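Local coordinates for protein putative acetyltransferase (Nocardia farcinica, PDB 3D9W) that probably transfers acetyl groups from acetyl-coenzyme A to arylamines, as an arylamine N-acetyltransferase does, at residues 14-19 against 90-95; 22-27 against 46-51; 76-81 against 269-274; 105-110 against 117-122; 134-139 against 188-193. All blocks are in the same frame, centred on the assembly; numbering follows the deposited sequence.

How the contacts relate
The five contacts run from the helical N-terminal part of the chain to the middle of its large antiparallel sheet. Contacts 1 and 2 both use helix 18-25 and have centres about 14 Å apart; along the chain, contact 2 is nested inside the loop that contact 1 closes. Contact 3 joins the loop before helix 82-95 to residues far along the sequence, and contacts 4 and 5 fall between its two segments. Those two have centres about 6 Å apart and share the sheet, where strands 99-107 and 188-193 are neighbours. Phe-51 of contact 2 touches both Tyr-81 of contact 3 and Gly-138 of contact 5, so the loops of contacts 2, 3 and 5 meet close to the presumed active site.

Contact 1. Residues 14-19 against 90-95; sequences AELDLD and AAALER
The N-cap turn that leads into helix 18-25 lies across the last turns of helix 82-95, with Leu-16 and Leu-18 set against Ala-91, Ala-92 and Arg-95. Leu-16 makes most of the apolar contact. Its CG stands anti to the backbone N (chi1 175°), which sends the CD2 methyl to the helix surface, 3.8 Å from Ala-92 CB. The same methyl, Leu-16 CD2, lies 4.1 Å from Ala-91 CB, and with such small side chains opposite it also reaches the helix backbone beside Ala-92 CA. Leu-18 comes in farther along, its CD1 resting 4.0 Å from Arg-95 CB.

Arg-95 bends at chi2 and chi3 and turns its guanidinium back over the loop. Arg-95 NH1 gives Leu-16 O a weak hydrogen bond of 2.9 Å, bent to 128° at the hydrogen, and the oxygen sits at the edge of the guanidinium, in its plane. Leu-18 CB lies over one face of the same group. The stronger partner of NH1 is Gly-13 O, so NH1 bonds Gly-13 O and, weakly, Leu-16 O.

Gln-70 of helix 66-73 bonds Glu-15 O and Asp-17 N. Asp-17, the centre of an inverse gamma turn, then uses OD1 to bond Ala-20 N: an aspartate N-cap opening a helix, here within the helical N-terminal region characteristic of arylamine N-acetyltransferases.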
# COMPACT_ATOMS: atom_id res chain seq x y z
N ALA A 14 8.97 -16.74 8.80
CA ALA A 14 9.73 -17.91 8.40
C ALA A 14 9.56 -18.21 6.91
O ALA A 14 10.53 -18.29 6.17
CB ALA A 14 9.31 -19.11 9.22
N GLU A 15 8.31 -18.36 6.49
CA GLU A 15 7.99 -18.68 5.10
C GLU A 15 8.47 -17.70 4.05
O GLU A 15 8.23 -17.90 2.87
CB GLU A 15 6.48 -18.83 4.94
CG GLU A 15 5.83 -19.74 5.96
CD GLU A 15 4.33 -19.71 5.86
OE1 GLU A 15 3.79 -20.17 4.83
OE2 GLU A 15 3.69 -19.21 6.82
N LEU A 16 9.14 -16.63 4.48
CA LEU A 16 9.63 -15.59 3.56
C LEU A 16 11.06 -15.83 3.08
O LEU A 16 11.93 -16.20 3.86
CB LEU A 16 9.57 -14.22 4.23
CG LEU A 16 10.16 -13.02 3.47
CD1 LEU A 16 9.18 -12.54 2.41
CD2 LEU A 16 10.46 -11.89 4.44
N ASP A 17 11.30 -15.61 1.80
CA ASP A 17 12.65 -15.76 1.28
C ASP A 17 13.22 -14.36 1.46
O ASP A 17 13.13 -13.52 0.57
CB ASP A 17 12.65 -16.12 -0.20
CG ASP A 17 14.05 -16.31 -0.75
OD1 ASP A 17 14.99 -15.61 -0.29
OD2 ASP A 17 14.21 -17.16 -1.66
N LEU A 18 13.78 -14.11 2.64
CA LEU A 18 14.31 -12.79 2.95
C LEU A 18 15.22 -12.23 1.87
O LEU A 18 15.12 -11.05 1.50
CB LEU A 18 15.05 -12.82 4.28
CG LEU A 18 15.40 -11.42 4.81
CD1 LEU A 18 14.11 -10.67 5.18
CD2 LEU A 18 16.31 -11.54 6.01
N ASP A 19 16.11 -13.06 1.36
CA ASP A 19 17.06 -12.60 0.35
C ASP A 19 16.44 -12.29 -1.01
O ASP A 19 16.83 -11.34 -1.67
CB ASP A 19 18.19 -13.61 0.27
CG ASP A 19 18.82 -13.86 1.63
OD1 ASP A 19 19.57 -12.98 2.12
OD2 ASP A 19 18.53 -14.93 2.23
N ALA A 90 5.26 -7.09 6.36
CA ALA A 90 5.24 -7.52 7.75
C ALA A 90 6.17 -8.73 7.97
O ALA A 90 6.92 -8.77 8.94
CB ALA A 90 3.81 -7.87 8.17
N ALA A 91 6.10 -9.69 7.06
CA ALA A 91 6.95 -10.88 7.14
C ALA A 91 8.42 -10.48 7.21
O ALA A 91 9.16 -10.97 8.07
CB ALA A 91 6.70 -11.76 5.94
N ALA A 92 8.85 -9.59 6.32
CA ALA A 92 10.23 -9.13 6.31
C ALA A 92 10.59 -8.44 7.62
O ALA A 92 11.61 -8.74 8.23
CB ALA A 92 10.45 -8.19 5.15
N LEU A 93 9.74 -7.51 8.04
CA LEU A 93 9.95 -6.77 9.28
C LEU A 93 10.20 -7.73 10.42
O LEU A 93 11.19 -7.62 11.14
CB LEU A 93 8.74 -5.91 9.61
CG LEU A 93 8.50 -4.73 8.68
CD1 LEU A 93 7.25 -3.99 9.12
CD2 LEU A 93 9.70 -3.81 8.72
N GLU A 94 9.30 -8.69 10.59
CA GLU A 94 9.42 -9.68 11.65
C GLU A 94 10.77 -10.37 11.54
O GLU A 94 11.57 -10.39 12.49
CB GLU A 94 8.30 -10.70 11.52
CG GLU A 94 8.15 -11.61 12.70
CD GLU A 94 6.92 -12.46 12.60
OE1 GLU A 94 6.90 -13.38 11.75
OE2 GLU A 94 5.96 -12.22 13.37
N ARG A 95 11.03 -10.93 10.37
CA ARG A 95 12.28 -11.62 10.11
C ARG A 95 13.51 -10.86 10.61
O ARG A 95 14.38 -11.44 11.24
CB ARG A 95 12.42 -11.89 8.61
CG ARG A 95 11.59 -13.08 8.18
CD ARG A 95 12.05 -14.32 8.93
NE ARG A 95 13.41 -14.69 8.54
CZ ARG A 95 13.74 -15.30 7.41
NH1 ARG A 95 12.80 -15.63 6.53
NH2 ARG A 95 15.01 -15.56 7.14

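Contact 2. Residues 22-27 against 46-51; sequences LARIGF and TTAIPF
The guanidinium of Arg-24 has the carbonyl oxygen of Ala-48 over one face, with Ala-48 O 3.8 Å from Arg-24 NH2. Ile-49 CD1 and Pro-50 CD approach the same group obliquely, Pro-50 CD lying 4.1 Å from Arg-24 NH2. None of these is a hydrogen bond. The polar partner of Arg-24 NE is Leu-73 O, which belongs to neither segment. Arg-24 starts with CG anti to the backbone N (chi1 -167°) and bends at chi2, which carries its end away from helix 18-25 and across residues 48-50. Ile-49 answers with its CD1 methyl, which lies against Arg-24 CD at 3.4 Å.

Beside the arginine is an apolar contact. Ala-48 CB points at the helix and meets Ile-25 CA at 3.9 Å, while Ile-25 CG2 reaches Ile-49 CD1 at 4.3 Å. Helix 18-25 stops just here in a Schellman motif: Phe-27 N bonds Leu-22 O, Gly-26 N weakly bonds Ala-23 O, and Gly-26 is the C-prime residue with positive phi.

Past the turn, Phe-27 lays its side chain on helix 35-48 at Thr-37, Glu-40 and Leu-41, and Ile-25 touches Arg-44 of that helix. The other segment runs on to the smaller sheet, where Phe-51 makes backbone bonds with Gln-225 of strand 223-227.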
# COMPACT_ATOMS: atom_id res chain seq x y z
N LEU A 22 14.60 -8.81 -0.20
CA LEU A 22 15.51 -7.68 -0.04
C LEU A 22 16.21 -7.33 -1.35
O LEU A 22 16.50 -6.15 -1.63
CB LEU A 22 16.54 -7.98 1.05
CG LEU A 22 15.92 -8.18 2.43
CD1 LEU A 22 17.01 -8.44 3.45
CD2 LEU A 22 15.11 -6.95 2.82
N ALA A 23 16.48 -8.36 -2.15
CA ALA A 23 17.13 -8.18 -3.44
C ALA A 23 16.18 -7.49 -4.39
O ALA A 23 16.55 -6.60 -5.15
CB ALA A 23 17.54 -9.52 -4.01
N ARG A 24 14.92 -7.90 -4.33
CA ARG A 24 13.91 -7.34 -5.21
C ARG A 24 13.61 -5.86 -4.97
O ARG A 24 13.33 -5.14 -5.93
CB ARG A 24 12.62 -8.17 -5.07
CG ARG A 24 11.60 -7.90 -6.15
CD ARG A 24 10.67 -6.78 -5.76
NE ARG A 24 9.72 -6.48 -6.82
CZ ARG A 24 9.96 -5.63 -7.81
NH1 ARG A 24 11.12 -4.98 -7.88
NH2 ARG A 24 9.03 -5.42 -8.73
N ILE A 25 13.65 -5.40 -3.72
CA ILE A 25 13.38 -4.00 -3.44
C ILE A 25 14.64 -3.17 -3.44
O ILE A 25 14.60 -1.94 -3.42
CB ILE A 25 12.67 -3.81 -2.09
CG1 ILE A 25 13.63 -4.12 -0.94
CG2 ILE A 25 11.41 -4.68 -2.05
CD1 ILE A 25 13.02 -3.88 0.44
N GLY A 26 15.78 -3.86 -3.45
CA GLY A 26 17.06 -3.16 -3.48
C GLY A 26 17.60 -2.75 -2.13
O GLY A 26 18.26 -1.71 -2.01
N PHE A 27 17.34 -3.54 -1.10
CA PHE A 27 17.85 -3.19 0.21
C PHE A 27 19.38 -3.28 0.17
O PHE A 27 19.94 -4.07 -0.60
CB PHE A 27 17.30 -4.14 1.26
CG PHE A 27 17.58 -3.69 2.66
CD1 PHE A 27 17.02 -2.51 3.14
CD2 PHE A 27 18.42 -4.42 3.49
CE1 PHE A 27 17.31 -2.05 4.42
CE2 PHE A 27 18.71 -3.97 4.77
CZ PHE A 27 18.16 -2.78 5.24
N THR A 46 8.17 0.86 -1.12
CA THR A 46 7.21 1.78 -1.70
C THR A 46 7.61 2.28 -3.07
O THR A 46 6.75 2.61 -3.87
CB THR A 46 6.97 2.99 -0.79
OG1 THR A 46 8.22 3.59 -0.45
CG2 THR A 46 6.23 2.55 0.47
N THR A 47 8.91 2.33 -3.34
CA THR A 47 9.38 2.83 -4.65
C THR A 47 9.75 1.73 -5.63
O THR A 47 10.14 2.01 -6.76
CB THR A 47 10.58 3.79 -4.50
OG1 THR A 47 11.71 3.09 -3.97
CG2 THR A 47 10.23 4.94 -3.57
N ALA A 48 9.63 0.48 -5.19
CA ALA A 48 9.96 -0.65 -6.04
C ALA A 48 8.74 -1.45 -6.48
O ALA A 48 8.61 -1.77 -7.67
CB ALA A 48 10.94 -1.56 -5.31
N ILE A 49 7.85 -1.77 -5.54
CA ILE A 49 6.67 -2.59 -5.84
C ILE A 49 5.50 -1.84 -6.46
O ILE A 49 5.08 -0.81 -5.94
CB ILE A 49 6.16 -3.28 -4.56
CG1 ILE A 49 7.32 -3.95 -3.82
CG2 ILE A 49 5.08 -4.30 -4.91
CD1 ILE A 49 8.05 -4.98 -4.65
N PRO A 50 4.96 -2.34 -7.59
CA PRO A 50 3.82 -1.68 -8.24
C PRO A 50 2.51 -1.89 -7.45
O PRO A 50 2.41 -2.78 -6.61
CB PRO A 50 3.76 -2.38 -9.61
CG PRO A 50 5.14 -2.78 -9.86
CD PRO A 50 5.57 -3.31 -8.51
N PHE A 51 1.52 -1.06 -7.73
CA PHE A 51 0.23 -1.18 -7.07
C PHE A 51 -0.81 -1.57 -8.12
O PHE A 51 -0.88 -0.96 -9.18
CB PHE A 51 -0.15 0.13 -6.41
CG PHE A 51 -1.48 0.10 -5.73
CD1 PHE A 51 -2.66 0.18 -6.47
CD2 PHE A 51 -1.56 0.02 -4.35
CE1 PHE A 51 -3.89 0.16 -5.85
CE2 PHE A 51 -2.79 0.00 -3.71
CZ PHE A 51 -3.96 0.08 -4.46

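Contact 3. Residues 76-81 against 269-274; sequences SRRGGY and IELPGP
Arg-77 crosses Glu-270 obliquely. The roots meet first, Arg-77 CB facing Glu-270 CB at 3.5 Å; CG and CD pass near Glu-270 OE1, and the bends at chi2 and chi3 then bring the guanidinium edge onto that oxygen. Arg-77 NE bonds Glu-270 OE1 at 2.8 Å and Arg-77 NH2 bonds the same OE1 at 3.0 Å, a side-on salt bridge in which two nitrogens hold one atom. The oxygen lies close to the guanidinium plane, but the carboxylate is turned 85° to it, and NE meets OE1 from above the carboxylate plane. NH1 finds a second acid, Asp-268.

Beneath the salt bridge the backbones join: Glu-270 N bonds Arg-77 O at 2.7 Å, nearly straight at 165°. Arg-78 swings to another side of Glu-270. Its CD lies 3.7 Å from Ile-269 CG2, and Leu-271 CD2 sits 3.3 Å above the plane of the Arg-78 guanidinium, offset toward the rim. Glu-52 and Glu-55 take the charged end of Arg-78 in salt bridges.

Arg-78, Gly-79, Gly-80 and Tyr-81 match the RGGxC signature of arylamine N-acetyltransferases, which leads straight into the presumed catalytic cysteine at the start of helix 82-95.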
# COMPACT_ATOMS: atom_id res chain seq x y z
N SER A 76 7.76 -11.92 -10.11
CA SER A 76 7.03 -11.60 -11.33
C SER A 76 6.89 -10.11 -11.45
O SER A 76 7.13 -9.37 -10.50
CB SER A 76 5.63 -12.23 -11.32
OG SER A 76 5.71 -13.64 -11.35
N ARG A 77 6.51 -9.66 -12.64
CA ARG A 77 6.31 -8.25 -12.89
C ARG A 77 4.86 -7.98 -12.63
O ARG A 77 4.08 -7.77 -13.54
CB ARG A 77 6.66 -7.91 -14.33
CG ARG A 77 8.13 -8.14 -14.65
CD ARG A 77 8.80 -6.83 -14.91
NE ARG A 77 8.24 -6.22 -16.11
CZ ARG A 77 8.38 -4.94 -16.43
NH1 ARG A 77 9.06 -4.11 -15.64
NH2 ARG A 77 7.84 -4.50 -17.55
N ARG A 78 4.51 -8.01 -11.35
CA ARG A 78 3.15 -7.77 -10.92
C ARG A 78 3.22 -7.11 -9.57
O ARG A 78 4.22 -7.23 -8.86
CB ARG A 78 2.39 -9.09 -10.81
CG ARG A 78 2.09 -9.77 -12.14
CD ARG A 78 1.19 -8.90 -13.01
NE ARG A 78 -0.10 -8.63 -12.39
CZ ARG A 78 -1.02 -9.57 -12.16
NH1 ARG A 78 -0.78 -10.82 -12.51
NH2 ARG A 78 -2.17 -9.24 -11.60
N GLY A 79 2.15 -6.40 -9.23
CA GLY A 79 2.10 -5.72 -7.95
C GLY A 79 0.90 -6.23 -7.18
O GLY A 79 0.38 -7.30 -7.49
N GLY A 80 0.48 -5.48 -6.16
CA GLY A 80 -0.66 -5.86 -5.35
C GLY A 80 -1.18 -4.62 -4.65
O GLY A 80 -0.61 -3.54 -4.82
N TYR A 81 -2.26 -4.74 -3.89
CA TYR A 81 -2.75 -3.57 -3.18
C TYR A 81 -2.36 -3.62 -1.71
O TYR A 81 -1.50 -4.41 -1.33
CB TYR A 81 -4.27 -3.39 -3.38
CG TYR A 81 -5.13 -4.61 -3.19
CD1 TYR A 81 -5.03 -5.38 -2.03
CD2 TYR A 81 -6.08 -4.96 -4.15
CE1 TYR A 81 -5.85 -6.47 -1.83
CE2 TYR A 81 -6.91 -6.05 -3.96
CZ TYR A 81 -6.80 -6.80 -2.80
OH TYR A 81 -7.63 -7.88 -2.60
N ILE A 269 4.30 -3.80 -14.87
CA ILE A 269 3.38 -4.91 -14.73
C ILE A 269 3.37 -5.62 -16.08
O ILE A 269 3.24 -4.98 -17.12
CB ILE A 269 1.98 -4.40 -14.38
CG1 ILE A 269 2.00 -3.84 -12.95
CG2 ILE A 269 0.94 -5.50 -14.55
CD1 ILE A 269 0.70 -3.27 -12.49
N GLU A 270 3.54 -6.94 -16.05
CA GLU A 270 3.56 -7.79 -17.25
C GLU A 270 2.46 -8.84 -17.14
O GLU A 270 2.38 -9.58 -16.16
CB GLU A 270 4.93 -8.48 -17.37
CG GLU A 270 5.39 -8.73 -18.79
CD GLU A 270 6.84 -8.32 -19.00
OE1 GLU A 270 7.24 -7.24 -18.50
OE2 GLU A 270 7.57 -9.08 -19.68
N LEU A 271 1.61 -8.92 -18.16
CA LEU A 271 0.50 -9.86 -18.16
C LEU A 271 0.49 -10.71 -19.41
O LEU A 271 0.99 -10.30 -20.46
CB LEU A 271 -0.82 -9.12 -18.12
CG LEU A 271 -1.05 -8.03 -17.09
CD1 LEU A 271 -2.47 -7.47 -17.25
CD2 LEU A 271 -0.84 -8.61 -15.70
N PRO A 272 -0.10 -11.91 -19.33
CA PRO A 272 -0.14 -12.74 -20.53
C PRO A 272 -1.09 -12.05 -21.51
O PRO A 272 -1.86 -11.16 -21.12
CB PRO A 272 -0.71 -14.06 -20.03
CG PRO A 272 -0.30 -14.09 -18.57
CD PRO A 272 -0.53 -12.66 -18.14
N GLY A 273 -1.06 -12.45 -22.77
CA GLY A 273 -1.93 -11.84 -23.76
C GLY A 273 -3.38 -11.98 -23.38
O GLY A 273 -4.12 -10.99 -23.36
N PRO A 274 -3.83 -13.20 -23.08
CA PRO A 274 -5.23 -13.41 -22.70
C PRO A 274 -5.75 -12.38 -21.70
O PRO A 274 -6.90 -11.96 -21.79
CB PRO A 274 -5.22 -14.83 -22.15
CG PRO A 274 -4.24 -15.49 -23.05
CD PRO A 274 -3.11 -14.48 -23.10

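Contact 4. Residues 105-110 against 117-122; sequences GRVTMG and ATHALL
Gly-105 and His-119 form an antiparallel hydrogen-bonded pair, Gly-105 N to His-119 O at 3.0 Å and His-119 N to Gly-105 O at 3.2 Å, between strand segments that cross at a steep 105°. Ala-117 CA adds a CH contact to the same Gly-105 O at 3.3 Å. Thr-118 and His-119 both stand opposite Gly-105, which makes this a classic beta bulge in the hairpin of strands 99-107 and 117-125.

The bulge includes His-119, the presumed histidine of the active site. Its NE2 bonds Asp-136 OD1 and its side chain touches Cys-82, consistent with the Cys-His-Asp triad of arylamine N-acetyltransferases. Val-107 CG2 packs against the root of the histidine, 4.0 Å from His-119 CB. Leu-121 lies on the same face, its CD1 4.3 Å from Gly-105 N, where the glycine puts no side chain in between.

On the other face Arg-106 runs extended from CG to NE over Ala-117. Ala-117 CB sits over one face of the guanidinium, 3.7 Å from Arg-106 NH1, and that nitrogen bonds Arg-115 O in the hairpin loop.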
# COMPACT_ATOMS: atom_id res chain seq x y z
N GLY A 105 -7.19 1.08 8.69
CA GLY A 105 -7.71 2.41 8.55
C GLY A 105 -8.85 2.48 7.56
O GLY A 105 -9.10 1.53 6.82
N ARG A 106 -9.54 3.62 7.56
CA ARG A 106 -10.65 3.88 6.65
C ARG A 106 -10.19 4.98 5.71
O ARG A 106 -9.94 6.11 6.14
CB ARG A 106 -11.88 4.37 7.41
CG ARG A 106 -12.37 3.50 8.52
CD ARG A 106 -13.55 4.18 9.19
NE ARG A 106 -13.97 3.54 10.44
CZ ARG A 106 -14.59 2.37 10.52
NH1 ARG A 106 -14.88 1.68 9.42
NH2 ARG A 106 -14.95 1.90 11.70
N VAL A 107 -10.07 4.67 4.43
CA VAL A 107 -9.67 5.69 3.49
C VAL A 107 -10.85 6.63 3.33
O VAL A 107 -12.00 6.22 3.35
CB VAL A 107 -9.31 5.10 2.14
CG1 VAL A 107 -8.80 6.21 1.24
CG2 VAL A 107 -8.25 4.03 2.31
N THR A 108 -10.55 7.91 3.19
CA THR A 108 -11.58 8.91 3.05
C THR A 108 -11.28 9.75 1.82
O THR A 108 -12.17 10.04 1.02
CB THR A 108 -11.63 9.82 4.30
OG1 THR A 108 -10.31 10.21 4.66
CG2 THR A 108 -12.25 9.08 5.46
N MET A 109 -10.02 10.15 1.67
CA MET A 109 -9.60 10.96 0.53
C MET A 109 -10.54 12.13 0.30
O MET A 109 -11.02 12.33 -0.81
CB MET A 109 -9.55 10.11 -0.74
CG MET A 109 -8.37 9.17 -0.77
SD MET A 109 -6.85 10.08 -0.47
CE MET A 109 -6.92 11.31 -1.85
N GLY A 110 -10.80 12.89 1.35
CA GLY A 110 -11.67 14.05 1.20
C GLY A 110 -13.15 13.73 1.18
O GLY A 110 -13.99 14.60 1.42
N ALA A 117 -13.19 -0.18 6.97
CA ALA A 117 -11.84 -0.20 7.54
C ALA A 117 -11.16 -1.38 6.85
O ALA A 117 -11.17 -2.51 7.36
CB ALA A 117 -11.89 -0.41 9.05
N THR A 118 -10.58 -1.12 5.68
CA THR A 118 -9.94 -2.16 4.90
C THR A 118 -8.58 -1.76 4.36
O THR A 118 -8.13 -2.27 3.33
CB THR A 118 -10.85 -2.57 3.74
OG1 THR A 118 -10.97 -1.48 2.82
CG2 THR A 118 -12.23 -2.94 4.25
N HIS A 119 -7.91 -0.84 5.05
CA HIS A 119 -6.59 -0.40 4.62
C HIS A 119 -5.49 -0.80 5.61
O HIS A 119 -5.32 -0.18 6.66
CB HIS A 119 -6.58 1.11 4.42
CG HIS A 119 -5.25 1.62 3.98
ND1 HIS A 119 -4.67 1.22 2.79
CD2 HIS A 119 -4.34 2.41 4.60
CE1 HIS A 119 -3.46 1.75 2.70
NE2 HIS A 119 -3.24 2.47 3.79
N ALA A 120 -4.73 -1.82 5.23
CA ALA A 120 -3.66 -2.35 6.07
C ALA A 120 -2.60 -1.33 6.46
O ALA A 120 -2.04 -0.62 5.62
CB ALA A 120 -3.02 -3.53 5.38
N LEU A 121 -2.32 -1.26 7.76
CA LEU A 121 -1.31 -0.35 8.29
C LEU A 121 -0.46 -1.13 9.26
O LEU A 121 -0.93 -2.09 9.87
CB LEU A 121 -1.95 0.84 9.00
CG LEU A 121 -2.64 1.91 8.14
CD1 LEU A 121 -3.33 2.94 9.04
CD2 LEU A 121 -1.62 2.58 7.20
N LEU A 122 0.80 -0.73 9.41
CA LEU A 122 1.70 -1.42 10.33
C LEU A 122 2.29 -0.48 11.38
O LEU A 122 2.89 0.55 11.05
CB LEU A 122 2.82 -2.11 9.54
CG LEU A 122 2.41 -3.16 8.51
CD1 LEU A 122 3.62 -3.64 7.72
CD2 LEU A 122 1.74 -4.33 9.22

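Contact 5. Residues 134-139 against 188-193; sequences MCDVGF and VDRYTF
Asp-136 and Phe-139 both hold CG anti to the backbone N (chi1 -177° and -169°), which turns carboxylate and ring toward strand 188-193; Arg-190 leaves that strand the same way, and its bend at chi3 lays the guanidinium flat on the ring. Arg-190 and Tyr-191 stand behind Asp-136, the presumed acid of the Cys-His-Asp triad, with Phe-139 against the arginine.

OD2, the oxygen not turned to His-119, faces strand 188-193. Arg-190 NH1 reaches Asp-136 OD2 at 3.0 Å in a salt bridge whose hydrogen bond is weak and bent, with the oxygen at the edge of the guanidinium and in its plane. Tyr-191 comes from another direction: Asp-136 OD2 lies in the plane of its ring at the edge, 3.3 Å from Tyr-191 OH, though the firmer partner of that hydroxyl is Tyr-147 OH. In the cation-pi stack of Arg-190 on Phe-139, guanidinium and ring centres are 3.9 Å apart and the planes 12° from parallel. The aliphatic part shares the same ring face, with Arg-190 CD 3.5 Å from the Phe-139 centroid. NE bonds Gln-181 OE1, NH2 bonds Arg-141 O and NH1 also bonds Gly-142 O; with the stack, these bonds restrict the guanidinium's rotation.

Nearer the start of 134-139 and the end of 188-193, Met-134 SD lies obliquely 5.1 Å from the Phe-193 centroid, a Met-aromatic contact. The methyl Met-134 CE touches Phe-193 CE2 at 3.6 Å.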
# COMPACT_ATOMS: atom_id res chain seq x y z
N MET A 134 4.72 4.16 12.13
CA MET A 134 3.63 3.71 11.28
C MET A 134 4.19 3.46 9.89
O MET A 134 4.75 4.37 9.29
CB MET A 134 2.54 4.77 11.21
CG MET A 134 1.82 5.00 12.51
SD MET A 134 1.08 3.47 13.06
CE MET A 134 -0.02 3.15 11.66
N CYS A 135 4.04 2.24 9.40
CA CYS A 135 4.52 1.91 8.07
C CYS A 135 3.34 1.64 7.14
O CYS A 135 2.63 0.64 7.26
CB CYS A 135 5.45 0.69 8.11
SG CYS A 135 6.97 0.94 9.09
N ASP A 136 3.11 2.58 6.22
CA ASP A 136 2.04 2.47 5.25
C ASP A 136 2.71 2.16 3.92
O ASP A 136 3.01 3.05 3.12
CB ASP A 136 1.25 3.77 5.18
CG ASP A 136 0.09 3.68 4.24
OD1 ASP A 136 -0.35 2.54 3.97
OD2 ASP A 136 -0.39 4.74 3.76
N VAL A 137 2.96 0.89 3.69
CA VAL A 137 3.65 0.46 2.49
C VAL A 137 2.74 -0.05 1.38
O VAL A 137 3.23 -0.46 0.32
CB VAL A 137 4.69 -0.65 2.82
CG1 VAL A 137 5.81 -0.07 3.68
CG2 VAL A 137 4.01 -1.80 3.55
N GLY A 138 1.44 -0.03 1.60
CA GLY A 138 0.55 -0.55 0.57
C GLY A 138 -0.47 0.41 -0.01
O GLY A 138 -1.31 0.01 -0.82
N PHE A 139 -0.40 1.69 0.39
CA PHE A 139 -1.35 2.67 -0.11
C PHE A 139 -1.16 2.91 -1.60
O PHE A 139 -2.13 3.14 -2.32
CB PHE A 139 -1.22 4.00 0.65
CG PHE A 139 -2.35 4.97 0.36
CD1 PHE A 139 -3.63 4.75 0.88
CD2 PHE A 139 -2.16 6.07 -0.46
CE1 PHE A 139 -4.69 5.61 0.58
CE2 PHE A 139 -3.21 6.94 -0.77
CZ PHE A 139 -4.48 6.71 -0.25
N VAL A 188 -5.58 17.38 2.12
CA VAL A 188 -6.72 16.49 2.20
C VAL A 188 -6.42 15.37 3.18
O VAL A 188 -5.26 15.05 3.47
CB VAL A 188 -7.06 15.90 0.80
CG1 VAL A 188 -5.99 14.93 0.36
CG2 VAL A 188 -8.41 15.22 0.84
N ASP A 189 -7.50 14.80 3.72
CA ASP A 189 -7.40 13.70 4.65
C ASP A 189 -7.32 12.42 3.82
O ASP A 189 -8.22 12.09 3.05
CB ASP A 189 -8.63 13.70 5.55
CG ASP A 189 -9.94 13.76 4.76
OD1 ASP A 189 -10.37 12.72 4.22
OD2 ASP A 189 -10.53 14.86 4.67
N ARG A 190 -6.20 11.72 3.94
CA ARG A 190 -6.04 10.49 3.20
C ARG A 190 -6.96 9.47 3.85
O ARG A 190 -7.94 9.04 3.24
CB ARG A 190 -4.58 10.00 3.25
CG ARG A 190 -4.34 8.70 2.49
CD ARG A 190 -2.94 8.12 2.66
NE ARG A 190 -1.95 8.79 1.83
CZ ARG A 190 -0.76 8.28 1.52
NH1 ARG A 190 -0.41 7.09 1.97
NH2 ARG A 190 0.08 8.97 0.75
N TYR A 191 -6.68 9.11 5.09
CA TYR A 191 -7.48 8.12 5.79
C TYR A 191 -7.50 8.34 7.29
O TYR A 191 -6.87 9.25 7.81
CB TYR A 191 -6.94 6.72 5.50
CG TYR A 191 -5.46 6.53 5.81
CD1 TYR A 191 -4.95 6.75 7.09
CD2 TYR A 191 -4.57 6.13 4.81
CE1 TYR A 191 -3.59 6.57 7.36
CE2 TYR A 191 -3.22 5.95 5.07
CZ TYR A 191 -2.73 6.17 6.34
OH TYR A 191 -1.39 6.01 6.59
N THR A 192 -8.23 7.49 8.00
CA THR A 192 -8.28 7.55 9.45
C THR A 192 -8.05 6.14 9.97
O THR A 192 -8.33 5.17 9.28
CB THR A 192 -9.65 8.02 9.95
OG1 THR A 192 -10.63 7.01 9.69
CG2 THR A 192 -10.05 9.32 9.28
N PHE A 193 -7.52 6.01 11.18
CA PHE A 193 -7.30 4.69 11.76
C PHE A 193 -7.29 4.70 13.28
O PHE A 193 -7.02 5.72 13.91
CB PHE A 193 -6.00 4.07 11.25
CG PHE A 193 -4.75 4.75 11.72
CD1 PHE A 193 -4.25 5.86 11.06
CD2 PHE A 193 -4.05 4.25 12.81
CE1 PHE A 193 -3.06 6.45 11.45
CE2 PHE A 193 -2.86 4.83 13.22
CZ PHE A 193 -2.36 5.93 12.54